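Local coordinates for protein hyaluronoglucosaminidase (Apis mellifera, PDB 1FCQ) that hydrolyses hyaluronan as a glycosidase of family 56, built on a seven-stranded (beta/alpha) TIM barrel, and is a major allergen of bee venom, at residues A[82-85]-A[86-89]; A[120-123]-A[124-128]; A[135-138]-A[139-143]; A[145-148]-A[149-153]; A[211-214]-A[215-219]. One frame throughout, in Å; residues are numbered along the deposited sequence.

Interaction 1: residues A[82-85]-A[86-89]; sequences GNLT and KHLQ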
loop_
_atom_site.group_PDB
_atom_site.type_symbol
_atom_site.label_atom_id
_atom_site.label_comp_id
_atom_site.label_asym_id
_atom_site.label_seq_id
_atom_site.Cartn_x
_atom_site.Cartn_y
_atom_site.Cartn_z
ATOM N N GLY A 82 18.591 12.597 -2.237
ATOM C CA GLY A 82 18.181 12.437 -0.858
ATOM C C GLY A 82 19.278 12.057 0.116
ATOM O O GLY A 82 20.282 11.441 -0.235
ATOM N N ASN A 83 19.056 12.400 1.366
ATOM C CA ASN A 83 19.954 12.084 2.474
ATOM C C ASN A 83 19.418 10.806 3.127
ATOM O O ASN A 83 18.437 10.855 3.869
ATOM C CB ASN A 83 19.972 13.235 3.478
ATOM C CG ASN A 83 20.996 13.036 4.574
ATOM O OD1 ASN A 83 21.255 11.914 5.001
ATOM N ND2 ASN A 83 21.598 14.132 5.030
ATOM N N LEU A 84 20.050 9.685 2.832
ATOM C CA LEU A 84 19.606 8.368 3.300
ATOM C C LEU A 84 19.724 8.225 4.804
ATOM O O LEU A 84 18.828 7.730 5.500
ATOM C CB LEU A 84 20.489 7.285 2.682
ATOM C CG LEU A 84 19.993 5.927 2.242
ATOM C CD1 LEU A 84 21.093 4.866 2.349
ATOM C CD2 LEU A 84 18.720 5.438 2.899
ATOM N N THR A 85 20.880 8.649 5.345
ATOM C CA THR A 85 21.081 8.501 6.788
ATOM C C THR A 85 20.044 9.286 7.572
ATOM O O THR A 85 19.501 8.743 8.546
ATOM C CB THR A 85 22.521 8.833 7.224
ATOM O OG1 THR A 85 22.771 10.218 6.995
ATOM C CG2 THR A 85 23.510 7.979 6.450
ATOM N N LYS A 86 19.684 10.486 7.149
ATOM C CA LYS A 86 18.649 11.284 7.783
ATOM C C LYS A 86 17.312 10.540 7.749
ATOM O O LYS A 86 16.644 10.379 8.763
ATOM C CB LYS A 86 18.503 12.632 7.059
ATOM C CG LYS A 86 17.552 13.584 7.772
ATOM C CD LYS A 86 17.365 14.888 7.021
ATOM C CE LYS A 86 18.659 15.674 6.874
ATOM N NZ LYS A 86 19.253 16.018 8.198
ATOM N N HIS A 87 16.979 10.038 6.559
ATOM C CA HIS A 87 15.746 9.254 6.419
ATOM C C HIS A 87 15.733 8.041 7.336
ATOM O O HIS A 87 14.726 7.801 8.039
ATOM C CB HIS A 87 15.587 8.817 4.959
ATOM C CG HIS A 87 14.515 7.774 4.828
ATOM N ND1 HIS A 87 14.701 6.454 4.479
ATOM C CD2 HIS A 87 13.200 7.924 5.089
ATOM C CE1 HIS A 87 13.521 5.870 4.508
ATOM N NE2 HIS A 87 12.580 6.726 4.866
ATOM N N LEU A 88 16.815 7.257 7.355
ATOM C CA LEU A 88 16.809 6.053 8.190
ATOM C C LEU A 88 16.743 6.358 9.681
ATOM O O LEU A 88 16.121 5.596 10.439
ATOM C CB LEU A 88 18.027 5.161 7.886
ATOM C CG LEU A 88 18.038 4.633 6.450
ATOM C CD1 LEU A 88 19.337 3.900 6.138
ATOM C CD2 LEU A 88 16.824 3.735 6.217
ATOM N N GLN A 89 17.354 7.456 10.107
ATOM C CA GLN A 89 17.283 7.840 11.519
ATOM C C GLN A 89 15.855 8.218 11.910
ATOM O O GLN A 89 15.341 7.805 12.952
ATOM C CB GLN A 89 18.260 8.964 11.825
ATOM C CG GLN A 89 19.723 8.549 11.713
ATOM C CD GLN A 89 20.596 9.355 12.659
ATOM O OE1 GLN A 89 20.509 9.164 13.874
ATOM N NE2 GLN A 89 21.416 10.239 12.108
#
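Asn83 reaches over the backbone of Lys86 as the N-cap of helix 84-98, one of the helices flanking the TIM barrel. With CG anti to its backbone N (chi1 -174°), the amide swings back over the first turn, and OD1 takes the N-H of Lys86 at 3.0 Å in a nearly straight bond (168°), the donor standing well above the amide plane. OD1 accepts a second bond in its own plane, from Thr85 OG1, and two donors thus fix the rotation of the cap. The carbonyl of Asn83 receives His87 N at 3.2 Å and starts the regular ladder. Leu84 follows, bonded through O to Leu88 N; its CD2 meets CD1 of Leu88 at 3.6 Å one turn on, on the side facing Leu163 and Phe164 of helix 146-175. Thr85 uses both ends: besides the hydroxyl bond to the cap, its O accepts Gln89 N at 3.0 Å, and CG of Gln89 lies 3.2 Å from that same Thr85 O.

Interaction 2: residues A[120-123]-A[124-128]; sequences RQNW and ASLQP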
loop_
_atom_site.group_PDB
_atom_site.type_symbol
_atom_site.label_atom_id
_atom_site.label_comp_id
_atom_site.label_asym_id
_atom_site.label_seq_id
_atom_site.Cartn_x
_atom_site.Cartn_y
_atom_site.Cartn_z
ATOM N N ARG A 120 10.080 4.728 -15.283
ATOM C CA ARG A 120 8.996 4.779 -16.244
ATOM C C ARG A 120 7.605 4.849 -15.657
ATOM O O ARG A 120 6.728 5.518 -16.220
ATOM C CB ARG A 120 9.099 3.557 -17.174
ATOM C CG ARG A 120 8.048 3.606 -18.290
ATOM C CD ARG A 120 8.123 2.282 -19.062
ATOM N NE ARG A 120 7.461 1.257 -18.262
ATOM C CZ ARG A 120 6.185 0.914 -18.242
ATOM N NH1 ARG A 120 5.293 1.474 -19.050
ATOM N NH2 ARG A 120 5.780 -0.034 -17.400
ATOM N N GLN A 121 7.367 4.232 -14.497
ATOM C CA GLN A 121 6.046 4.222 -13.888
ATOM C C GLN A 121 5.639 5.497 -13.187
ATOM O O GLN A 121 4.505 5.599 -12.688
ATOM C CB GLN A 121 5.944 3.035 -12.916
ATOM C CG GLN A 121 6.007 1.696 -13.628
ATOM C CD GLN A 121 6.136 0.521 -12.674
ATOM O OE1 GLN A 121 6.728 -0.524 -12.980
ATOM N NE2 GLN A 121 5.562 0.717 -11.502
ATOM N N ASN A 122 6.520 6.484 -13.091
ATOM C CA ASN A 122 6.162 7.777 -12.510
ATOM C C ASN A 122 5.461 8.627 -13.573
ATOM O O ASN A 122 5.979 9.644 -14.058
ATOM C CB ASN A 122 7.423 8.432 -11.940
ATOM C CG ASN A 122 7.887 7.603 -10.736
ATOM O OD1 ASN A 122 7.250 7.717 -9.690
ATOM N ND2 ASN A 122 8.932 6.815 -10.932
ATOM N N TRP A 123 4.225 8.258 -13.894
ATOM C CA TRP A 123 3.411 8.912 -14.891
ATOM C C TRP A 123 2.432 9.906 -14.260
ATOM O O TRP A 123 2.238 9.974 -13.056
ATOM C CB TRP A 123 2.516 7.943 -15.664
ATOM C CG TRP A 123 3.079 6.775 -16.384
ATOM C CD1 TRP A 123 3.825 6.791 -17.531
ATOM C CD2 TRP A 123 2.912 5.389 -16.043
ATOM N NE1 TRP A 123 4.144 5.513 -17.908
ATOM C CE2 TRP A 123 3.594 4.631 -17.013
ATOM C CE3 TRP A 123 2.256 4.715 -15.007
ATOM C CZ2 TRP A 123 3.644 3.237 -16.976
ATOM C CZ3 TRP A 123 2.299 3.334 -14.977
ATOM C CH2 TRP A 123 2.990 2.604 -15.953
ATOM N N ALA A 124 1.750 10.612 -15.170
ATOM C CA ALA A 124 0.702 11.550 -14.774
ATOM C C ALA A 124 1.150 12.480 -13.662
ATOM O O ALA A 124 2.120 13.225 -13.843
ATOM C CB ALA A 124 -0.536 10.757 -14.362
ATOM N N SER A 125 0.563 12.390 -12.480
ATOM C CA SER A 125 0.879 13.240 -11.347
ATOM C C SER A 125 2.269 13.005 -10.772
ATOM O O SER A 125 2.788 13.837 -10.030
ATOM C CB SER A 125 -0.186 13.080 -10.255
ATOM O OG SER A 125 -0.007 11.876 -9.532
ATOM N N LEU A 126 2.904 11.887 -11.132
ATOM C CA LEU A 126 4.245 11.574 -10.679
ATOM C C LEU A 126 5.294 11.968 -11.710
ATOM O O LEU A 126 6.495 11.853 -11.466
ATOM C CB LEU A 126 4.350 10.070 -10.406
ATOM C CG LEU A 126 3.398 9.535 -9.329
ATOM C CD1 LEU A 126 3.563 8.017 -9.287
ATOM C CD2 LEU A 126 3.680 10.161 -7.981
ATOM N N GLN A 127 4.843 12.581 -12.823
ATOM C CA GLN A 127 5.754 13.044 -13.863
ATOM C C GLN A 127 6.845 13.965 -13.378
ATOM O O GLN A 127 8.008 13.791 -13.796
ATOM C CB GLN A 127 5.073 13.624 -15.112
ATOM C CG GLN A 127 5.989 13.508 -16.328
ATOM C CD GLN A 127 5.343 12.878 -17.540
ATOM O OE1 GLN A 127 5.367 11.656 -17.727
ATOM N NE2 GLN A 127 4.752 13.714 -18.390
ATOM N N PRO A 128 6.620 14.876 -12.444
ATOM C CA PRO A 128 7.654 15.734 -11.905
ATOM C C PRO A 128 8.870 14.954 -11.433
ATOM O O PRO A 128 9.950 15.534 -11.477
ATOM C CB PRO A 128 6.984 16.508 -10.772
ATOM C CG PRO A 128 5.566 16.592 -11.233
ATOM C CD PRO A 128 5.290 15.282 -11.918
#
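Leu126 folds back on Asn122 and Trp123 in the turn that leads into helix 127-140. Its N-H is given to Trp123 O at 2.8 Å, closing a type II' beta turn over Ala124 and Ser125, the donor standing above the carbonyl plane. CB of Leu126 rests 3.4 Å from the same Trp123 O, and branch CD1 comes alongside the amide of Asn122, 3.7 Å from OD1; the two side chains meet at a slant. Asn122 O also receives a CA-H contact from Gln127, at 3.4 Å from Gln127 CA.

Behind this shell, Asn122 is the centre of an inverse gamma turn, closed by a weak bond from Trp123 N to Gln121 O. Its side-chain OD1 accepts from Arg116 N, a bond that holds the amide where CD1 of Leu126 lies against it. The Trp123 indole, with CG beside the backbone N (chi1 -56°), is folded back over the preceding residues: Gln121 CA sits 3.8 Å above the centre of one face, Arg120 NH1 lies in plane at the rim, and Tyr190 meets the indole edge-to-face. Arg120 itself forms salt bridges with Glu202, just before helix 203-210, and with Glu208 within it. The single hydrogen bond between the two halves is thus main-chain and the side chain of Leu126 adds apolar contact, while the polar ends of Asn122 and Arg120 are satisfied by outside partners.

Interaction 3: residues A[135-138]-A[139-143]; sequences EVVR and REHPF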
loop_
_atom_site.group_PDB
_atom_site.type_symbol
_atom_site.label_atom_id
_atom_site.label_comp_id
_atom_site.label_asym_id
_atom_site.label_seq_id
_atom_site.Cartn_x
_atom_site.Cartn_y
_atom_site.Cartn_z
ATOM N N GLU A 135 16.422 17.127 -15.296
ATOM C CA GLU A 135 16.930 18.475 -15.078
ATOM C C GLU A 135 18.243 18.490 -14.326
ATOM O O GLU A 135 19.177 19.219 -14.657
ATOM C CB GLU A 135 15.872 19.308 -14.362
ATOM C CG GLU A 135 16.258 20.677 -13.857
ATOM C CD GLU A 135 15.214 21.242 -12.901
ATOM O OE1 GLU A 135 14.102 20.679 -12.770
ATOM O OE2 GLU A 135 15.543 22.268 -12.264
ATOM N N VAL A 136 18.367 17.687 -13.267
ATOM C CA VAL A 136 19.570 17.604 -12.462
ATOM C C VAL A 136 20.750 17.099 -13.295
ATOM O O VAL A 136 21.836 17.676 -13.169
ATOM C CB VAL A 136 19.292 16.666 -11.262
ATOM C CG1 VAL A 136 20.570 16.275 -10.535
ATOM C CG2 VAL A 136 18.331 17.385 -10.316
ATOM N N VAL A 137 20.525 16.090 -14.131
ATOM C CA VAL A 137 21.600 15.562 -14.973
ATOM C C VAL A 137 22.027 16.640 -15.971
ATOM O O VAL A 137 23.228 16.848 -16.171
ATOM C CB VAL A 137 21.238 14.281 -15.731
ATOM C CG1 VAL A 137 22.383 13.825 -16.651
ATOM C CG2 VAL A 137 20.956 13.139 -14.756
ATOM N N ARG A 138 21.041 17.266 -16.599
ATOM C CA ARG A 138 21.356 18.328 -17.560
ATOM C C ARG A 138 22.149 19.447 -16.914
ATOM O O ARG A 138 23.092 19.970 -17.531
ATOM C CB ARG A 138 20.063 18.914 -18.143
ATOM C CG ARG A 138 19.425 18.030 -19.191
ATOM C CD ARG A 138 18.383 18.814 -19.995
ATOM N NE ARG A 138 17.515 17.872 -20.682
ATOM C CZ ARG A 138 17.754 17.104 -21.729
ATOM N NH1 ARG A 138 18.921 17.122 -22.366
ATOM N NH2 ARG A 138 16.793 16.302 -22.170
ATOM N N ARG A 139 21.783 19.874 -15.709
ATOM C CA ARG A 139 22.500 20.966 -15.049
ATOM C C ARG A 139 23.941 20.594 -14.747
ATOM O O ARG A 139 24.859 21.399 -14.967
ATOM C CB ARG A 139 21.740 21.349 -13.768
ATOM C CG ARG A 139 22.436 22.405 -12.928
ATOM C CD ARG A 139 21.605 22.770 -11.705
ATOM N NE ARG A 139 22.346 23.611 -10.776
ATOM C CZ ARG A 139 21.844 24.247 -9.726
ATOM N NH1 ARG A 139 20.555 24.165 -9.425
ATOM N NH2 ARG A 139 22.645 24.983 -8.959
ATOM N N GLU A 140 24.145 19.357 -14.305
ATOM C CA GLU A 140 25.470 18.880 -13.947
ATOM C C GLU A 140 26.336 18.587 -15.148
ATOM O O GLU A 140 27.556 18.764 -15.117
ATOM C CB GLU A 140 25.339 17.636 -13.053
ATOM C CG GLU A 140 24.719 18.013 -11.713
ATOM C CD GLU A 140 24.557 16.858 -10.755
ATOM O OE1 GLU A 140 24.783 15.696 -11.152
ATOM O OE2 GLU A 140 24.189 17.139 -9.594
ATOM N N HIS A 141 25.724 18.132 -16.242
ATOM C CA HIS A 141 26.452 17.760 -17.452
ATOM C C HIS A 141 25.803 18.389 -18.675
ATOM O O HIS A 141 25.189 17.742 -19.532
ATOM C CB HIS A 141 26.444 16.238 -17.612
ATOM C CG HIS A 141 26.876 15.413 -16.445
ATOM N ND1 HIS A 141 28.194 15.303 -16.052
ATOM C CD2 HIS A 141 26.163 14.656 -15.577
ATOM C CE1 HIS A 141 28.272 14.509 -14.998
ATOM N NE2 HIS A 141 27.056 14.102 -14.686
ATOM N N PRO A 142 25.979 19.698 -18.863
ATOM C CA PRO A 142 25.352 20.399 -19.959
ATOM C C PRO A 142 25.744 20.005 -21.361
ATOM O O PRO A 142 25.075 20.357 -22.335
ATOM C CB PRO A 142 25.660 21.881 -19.731
ATOM C CG PRO A 142 26.356 21.991 -18.439
ATOM C CD PRO A 142 26.694 20.619 -17.953
ATOM N N PHE A 143 26.881 19.321 -21.528
ATOM C CA PHE A 143 27.385 18.956 -22.839
ATOM C C PHE A 143 27.305 17.466 -23.116
ATOM O O PHE A 143 27.805 17.004 -24.147
ATOM C CB PHE A 143 28.799 19.549 -23.045
ATOM C CG PHE A 143 28.679 21.059 -22.963
ATOM C CD1 PHE A 143 28.920 21.704 -21.760
ATOM C CD2 PHE A 143 28.227 21.793 -24.042
ATOM C CE1 PHE A 143 28.763 23.077 -21.661
ATOM C CE2 PHE A 143 28.079 23.166 -23.951
ATOM C CZ PHE A 143 28.346 23.802 -22.750
#
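Val136 and Glu140 lie side by side and point the same way, one turn apart near the C-terminal end of helix 127-140. The glutamate chain runs straight out beyond CG, which is placed beside its backbone N (chi1 -67°); this carries CG within 3.2 Å of Val136 O and sets OE2 3.8 Å from Val136 CG1, an apolar flank to the carboxylate. The other carboxylate oxygen, OE1, forms a salt bridge with Arg156. Val137 and His141 meet at a slant instead, CG1 of Val137 approaching ring atom CD2 of His141 at 4.0 Å, while CB of Glu140 lies over one face of that imidazole near its rim. His141 leaves helical angles, yet its N-H still reaches Val137 O at 2.8 Å, the last rung of the ladder here. Pro142 has no N-H to offer Arg138 O; its CA lies 3.3 Å from that oxygen in a bent CA-H...O contact.

His141 stacks on Trp144 in the connecting loop and hydrogen-bonds Arg156 through NE2. Val137 packs on Val149 and Glu152, so this helix end leans against the start of helix 146-175, with Leu81 touching Val136.

Interaction 4: residues A[145-148]-A[149-153]; sequences DDQR and VEQEA
Arg148 and Gln151 meet largely through water, their chains crossing at a slant with guanidinium and amide planes 59° apart. NH1 of Arg148 stays 3.9 Å from Gln151 OE1, and water 2 fills the step: lying in the guanidinium plane at its edge, it accepts from NH1 at 2.7 Å and donates to Gln151 OE1 and to the carbonyl of Arg148. Water 3 relays the same NH1 to Glu152 OE1, 2.7 Å from each, and OE2 of Glu152 forms salt bridges with Arg155 and Arg156. The extended arginine chain, CG anti to the backbone N (chi1 -173°), carries the charge away from the helix axis to these waters, and Trp144 adds a cation-pi contact.

All this belongs to the first turns of helix 146-175, where Asp145 is the N-cap. Its OD1 takes Arg148 N at 2.8 Å on the syn side, and its carbonyl takes Val149 N at 3.0 Å. Val149 sits just behind the cap, branch CG2 at 3.4 Å from Asp145 O, and its side chain packs on Val134 and Arg138 of helix 127-140 and on Trp144. On another side Asp146 and Glu150 run side by side with carboxylate planes 70° apart. Water 1 donates to Asp146 OD1 and Glu150 OE2, probably easing their repulsion; Asp146 OD2 lies 4.6 Å from Glu150 OE2 and forms a salt bridge with Arg138.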
loop_
_atom_site.group_PDB
_atom_site.type_symbol
_atom_site.label_atom_id
_atom_site.label_comp_id
_atom_site.label_asym_id
_atom_site.label_seq_id
_atom_site.Cartn_x
_atom_site.Cartn_y
_atom_site.Cartn_z
ATOM N N ASP A 145 25.337 14.271 -24.526
ATOM C CA ASP A 145 24.268 14.131 -25.518
ATOM C C ASP A 145 22.985 13.724 -24.790
ATOM O O ASP A 145 23.015 13.179 -23.682
ATOM C CB ASP A 145 24.627 13.153 -26.620
ATOM C CG ASP A 145 24.865 11.750 -26.110
ATOM O OD1 ASP A 145 23.905 11.108 -25.645
ATOM O OD2 ASP A 145 26.025 11.281 -26.178
ATOM N N ASP A 146 21.861 13.966 -25.435
ATOM C CA ASP A 146 20.543 13.718 -24.861
ATOM C C ASP A 146 20.307 12.275 -24.457
ATOM O O ASP A 146 19.729 12.052 -23.385
ATOM C CB ASP A 146 19.461 14.225 -25.814
ATOM C CG ASP A 146 18.109 14.324 -25.141
ATOM O OD1 ASP A 146 17.191 13.599 -25.576
ATOM O OD2 ASP A 146 17.960 15.107 -24.182
ATOM N N GLN A 147 20.750 11.298 -25.242
ATOM C CA GLN A 147 20.558 9.897 -24.863
ATOM C C GLN A 147 21.281 9.605 -23.556
ATOM O O GLN A 147 20.724 8.956 -22.664
ATOM C CB GLN A 147 21.023 8.948 -25.966
ATOM C CG GLN A 147 20.784 7.481 -25.635
ATOM C CD GLN A 147 21.103 6.557 -26.792
ATOM O OE1 GLN A 147 22.237 6.499 -27.269
ATOM N NE2 GLN A 147 20.087 5.830 -27.248
ATOM N N ARG A 148 22.502 10.105 -23.407
ATOM C CA ARG A 148 23.291 9.925 -22.200
ATOM C C ARG A 148 22.577 10.558 -21.003
ATOM O O ARG A 148 22.507 9.966 -19.925
ATOM C CB ARG A 148 24.704 10.466 -22.392
ATOM C CG ARG A 148 25.660 10.169 -21.250
ATOM C CD ARG A 148 27.099 10.162 -21.718
ATOM N NE ARG A 148 28.096 9.653 -20.814
ATOM C CZ ARG A 148 28.065 8.781 -19.829
ATOM N NH1 ARG A 148 26.947 8.178 -19.446
ATOM N NH2 ARG A 148 29.177 8.483 -19.157
ATOM N N VAL A 149 22.041 11.762 -21.216
ATOM C CA VAL A 149 21.311 12.445 -20.141
ATOM C C VAL A 149 20.122 11.607 -19.692
ATOM O O VAL A 149 19.949 11.410 -18.487
ATOM C CB VAL A 149 20.824 13.828 -20.614
ATOM C CG1 VAL A 149 19.824 14.417 -19.616
ATOM C CG2 VAL A 149 21.979 14.794 -20.821
ATOM N N GLU A 150 19.280 11.182 -20.629
ATOM C CA GLU A 150 18.096 10.398 -20.288
ATOM C C GLU A 150 18.458 9.107 -19.564
ATOM O O GLU A 150 17.848 8.730 -18.553
ATOM C CB GLU A 150 17.314 10.084 -21.569
ATOM C CG GLU A 150 16.661 11.348 -22.141
ATOM C CD GLU A 150 15.508 11.801 -21.259
ATOM O OE1 GLU A 150 15.055 11.012 -20.397
ATOM O OE2 GLU A 150 15.044 12.943 -21.426
ATOM N N GLN A 151 19.451 8.410 -20.103
ATOM C CA GLN A 151 19.930 7.144 -19.528
ATOM C C GLN A 151 20.430 7.313 -18.107
ATOM O O GLN A 151 20.145 6.525 -17.183
ATOM C CB GLN A 151 21.011 6.676 -20.489
ATOM C CG GLN A 151 22.119 5.740 -20.105
ATOM C CD GLN A 151 23.088 5.571 -21.272
ATOM O OE1 GLN A 151 24.270 5.898 -21.193
ATOM N NE2 GLN A 151 22.573 5.062 -22.387
ATOM N N GLU A 152 21.207 8.369 -17.872
ATOM C CA GLU A 152 21.745 8.690 -16.560
ATOM C C GLU A 152 20.633 9.049 -15.577
ATOM O O GLU A 152 20.635 8.593 -14.433
ATOM C CB GLU A 152 22.770 9.818 -16.687
ATOM C CG GLU A 152 23.442 10.193 -15.376
ATOM C CD GLU A 152 24.418 9.156 -14.853
ATOM O OE1 GLU A 152 24.555 8.103 -15.496
ATOM O OE2 GLU A 152 25.042 9.391 -13.804
ATOM N N ALA A 153 19.669 9.857 -15.997
ATOM C CA ALA A 153 18.555 10.244 -15.150
ATOM C C ALA A 153 17.803 9.013 -14.635
ATOM O O ALA A 153 17.541 8.897 -13.437
ATOM C CB ALA A 153 17.590 11.130 -15.935
HETATM O O HOH W 1 14.979 13.968 -23.996
HETATM O O HOH W 2 24.229 7.890 -19.447
HETATM O O HOH W 3 26.685 7.233 -16.885
#

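Interaction 5: residues A[211-214]-A[215-219]; sequences KMSW and LFESE
Met212, Leu215 and Phe216 form the apolar centre of this short helix. The methionine and leucine side chains run side by side, and the terminal methyl CE of Met212 presses on CD2 of Leu215 at 3.5 Å, tighter than an ordinary van der Waals contact. The bend at chi3 (61°) turns that methyl toward the pair, and it also comes within 3.9 Å of Phe216 CE1. Met212 CB touches the same ring carbon at 3.8 Å, while Leu215 CD2 lies over one face of the phenyl ring toward its rim.

Next outward, the Trp214 indole turns over the following residue, its CG between the backbone N and carbonyl carbon (chi1 57°). Leu215 CB therefore sits over the six-membered ring, 3.8 Å from its centroid, in a CH-pi contact. Trp214 also packs on Gln162 and Glu166 of helix 146-175, and Phe216 on Tyr186 and Pro187.

At the polar edge, Met212 O accepts two N-H groups: Phe216 N in the carbonyl plane at 3.1 Å and Leu215 N from above it at 3.0 Å. The hydroxyl of Ser218 approaches Trp214 O to 2.9 Å. Beyond the turn, Glu219 OE2 holds Tyr183 N, and the carbonyls of Glu217 and Glu219 accept from Lys260 NZ. This short helix, with Met212 at its N-cap, comes shortly before strand 221-222 of the TIM barrel.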
loop_
_atom_site.group_PDB
_atom_site.type_symbol
_atom_site.label_atom_id
_atom_site.label_comp_id
_atom_site.label_asym_id
_atom_site.label_seq_id
_atom_site.Cartn_x
_atom_site.Cartn_y
_atom_site.Cartn_z
ATOM N N LYS A 211 11.640 -8.056 -12.511
ATOM C CA LYS A 211 13.038 -7.702 -12.276
ATOM C C LYS A 211 13.261 -6.995 -10.952
ATOM O O LYS A 211 14.372 -6.583 -10.607
ATOM C CB LYS A 211 13.583 -6.880 -13.444
ATOM C CG LYS A 211 12.758 -5.690 -13.868
ATOM C CD LYS A 211 12.940 -4.459 -12.998
ATOM C CE LYS A 211 13.917 -3.471 -13.622
ATOM N NZ LYS A 211 13.297 -2.714 -14.745
ATOM N N MET A 212 12.207 -6.854 -10.160
ATOM C CA MET A 212 12.277 -6.204 -8.866
ATOM C C MET A 212 12.386 -7.204 -7.729
ATOM O O MET A 212 11.834 -7.057 -6.643
ATOM C CB MET A 212 11.075 -5.281 -8.644
ATOM C CG MET A 212 11.448 -3.817 -8.884
ATOM S SD MET A 212 10.026 -2.721 -8.839
ATOM C CE MET A 212 9.395 -2.937 -7.186
ATOM N N SER A 213 13.231 -8.226 -7.919
ATOM C CA SER A 213 13.519 -9.238 -6.918
ATOM C C SER A 213 14.159 -8.642 -5.679
ATOM O O SER A 213 13.924 -9.088 -4.552
ATOM C CB SER A 213 14.426 -10.316 -7.541
ATOM O OG SER A 213 13.706 -10.876 -8.635
ATOM N N TRP A 214 14.877 -7.520 -5.828
ATOM C CA TRP A 214 15.475 -6.852 -4.692
ATOM C C TRP A 214 14.378 -6.452 -3.696
ATOM O O TRP A 214 14.655 -6.413 -2.509
ATOM C CB TRP A 214 16.270 -5.627 -5.115
ATOM C CG TRP A 214 15.514 -4.587 -5.884
ATOM C CD1 TRP A 214 15.452 -4.460 -7.235
ATOM C CD2 TRP A 214 14.714 -3.525 -5.350
ATOM N NE1 TRP A 214 14.674 -3.380 -7.593
ATOM C CE2 TRP A 214 14.217 -2.795 -6.441
ATOM C CE3 TRP A 214 14.377 -3.141 -4.046
ATOM C CZ2 TRP A 214 13.390 -1.679 -6.284
ATOM C CZ3 TRP A 214 13.557 -2.025 -3.893
ATOM C CH2 TRP A 214 13.078 -1.317 -5.006
ATOM N N LEU A 215 13.183 -6.117 -4.188
ATOM C CA LEU A 215 12.094 -5.772 -3.284
ATOM C C LEU A 215 11.270 -6.979 -2.858
ATOM O O LEU A 215 11.096 -7.252 -1.673
ATOM C CB LEU A 215 11.160 -4.728 -3.928
ATOM C CG LEU A 215 9.997 -4.288 -3.014
ATOM C CD1 LEU A 215 10.525 -3.642 -1.739
ATOM C CD2 LEU A 215 9.068 -3.353 -3.768
ATOM N N PHE A 216 10.771 -7.724 -3.850
ATOM C CA PHE A 216 9.861 -8.831 -3.530
ATOM C C PHE A 216 10.499 -9.987 -2.812
ATOM O O PHE A 216 9.806 -10.617 -1.999
ATOM C CB PHE A 216 9.129 -9.222 -4.816
ATOM C CG PHE A 216 8.326 -8.056 -5.358
ATOM C CD1 PHE A 216 8.532 -7.567 -6.624
ATOM C CD2 PHE A 216 7.342 -7.476 -4.561
ATOM C CE1 PHE A 216 7.799 -6.504 -7.119
ATOM C CE2 PHE A 216 6.610 -6.404 -5.038
ATOM C CZ PHE A 216 6.825 -5.933 -6.314
ATOM N N GLU A 217 11.792 -10.268 -3.003
ATOM C CA GLU A 217 12.386 -11.367 -2.228
ATOM C C GLU A 217 12.615 -10.936 -0.782
ATOM O O GLU A 217 12.641 -11.769 0.125
ATOM C CB GLU A 217 13.667 -11.866 -2.902
ATOM C CG GLU A 217 13.401 -12.309 -4.335
ATOM C CD GLU A 217 14.006 -13.638 -4.725
ATOM O OE1 GLU A 217 14.427 -13.789 -5.895
ATOM O OE2 GLU A 217 14.046 -14.548 -3.868
ATOM N N SER A 218 12.723 -9.630 -0.531
ATOM C CA SER A 218 12.935 -9.109 0.807
ATOM C C SER A 218 11.605 -8.963 1.554
ATOM O O SER A 218 11.591 -9.184 2.760
ATOM C CB SER A 218 13.653 -7.764 0.832
ATOM O OG SER A 218 14.801 -7.724 0.020
ATOM N N GLU A 219 10.530 -8.626 0.846
ATOM C CA GLU A 219 9.242 -8.518 1.530
ATOM C C GLU A 219 8.761 -9.878 2.034
ATOM O O GLU A 219 9.033 -10.888 1.386
ATOM C CB GLU A 219 8.148 -7.987 0.596
ATOM C CG GLU A 219 8.435 -6.608 0.056
ATOM C CD GLU A 219 7.135 -5.928 -0.371
ATOM O OE1 GLU A 219 6.311 -6.609 -1.022
ATOM O OE2 GLU A 219 7.059 -4.744 -0.029
#

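Overall arrangement
All five contacts are local turns in one TIM-barrel chain, at helix ends or in the bends beside them. Interactions 3 and 4 alone touch, their centres 9 Å apart: besides the salt bridge from Arg138 NH2 to Asp146 OD2 (2.6 Å), Arg138 CG packs on Val149 CG1 at 3.7 Å, joining the end of helix 127-140 to the start of helix 146-175. Interaction 2 leads into the first of these helices, about 20 Å from interaction 3 between centres. Helix 146-175 also runs past interactions 1 and 5, whose centres are about 21 Å apart, and receives Leu84 from one and Trp214 from the other. Interactions 2 and 5 approach to about 6 Å between nearest atoms without touching.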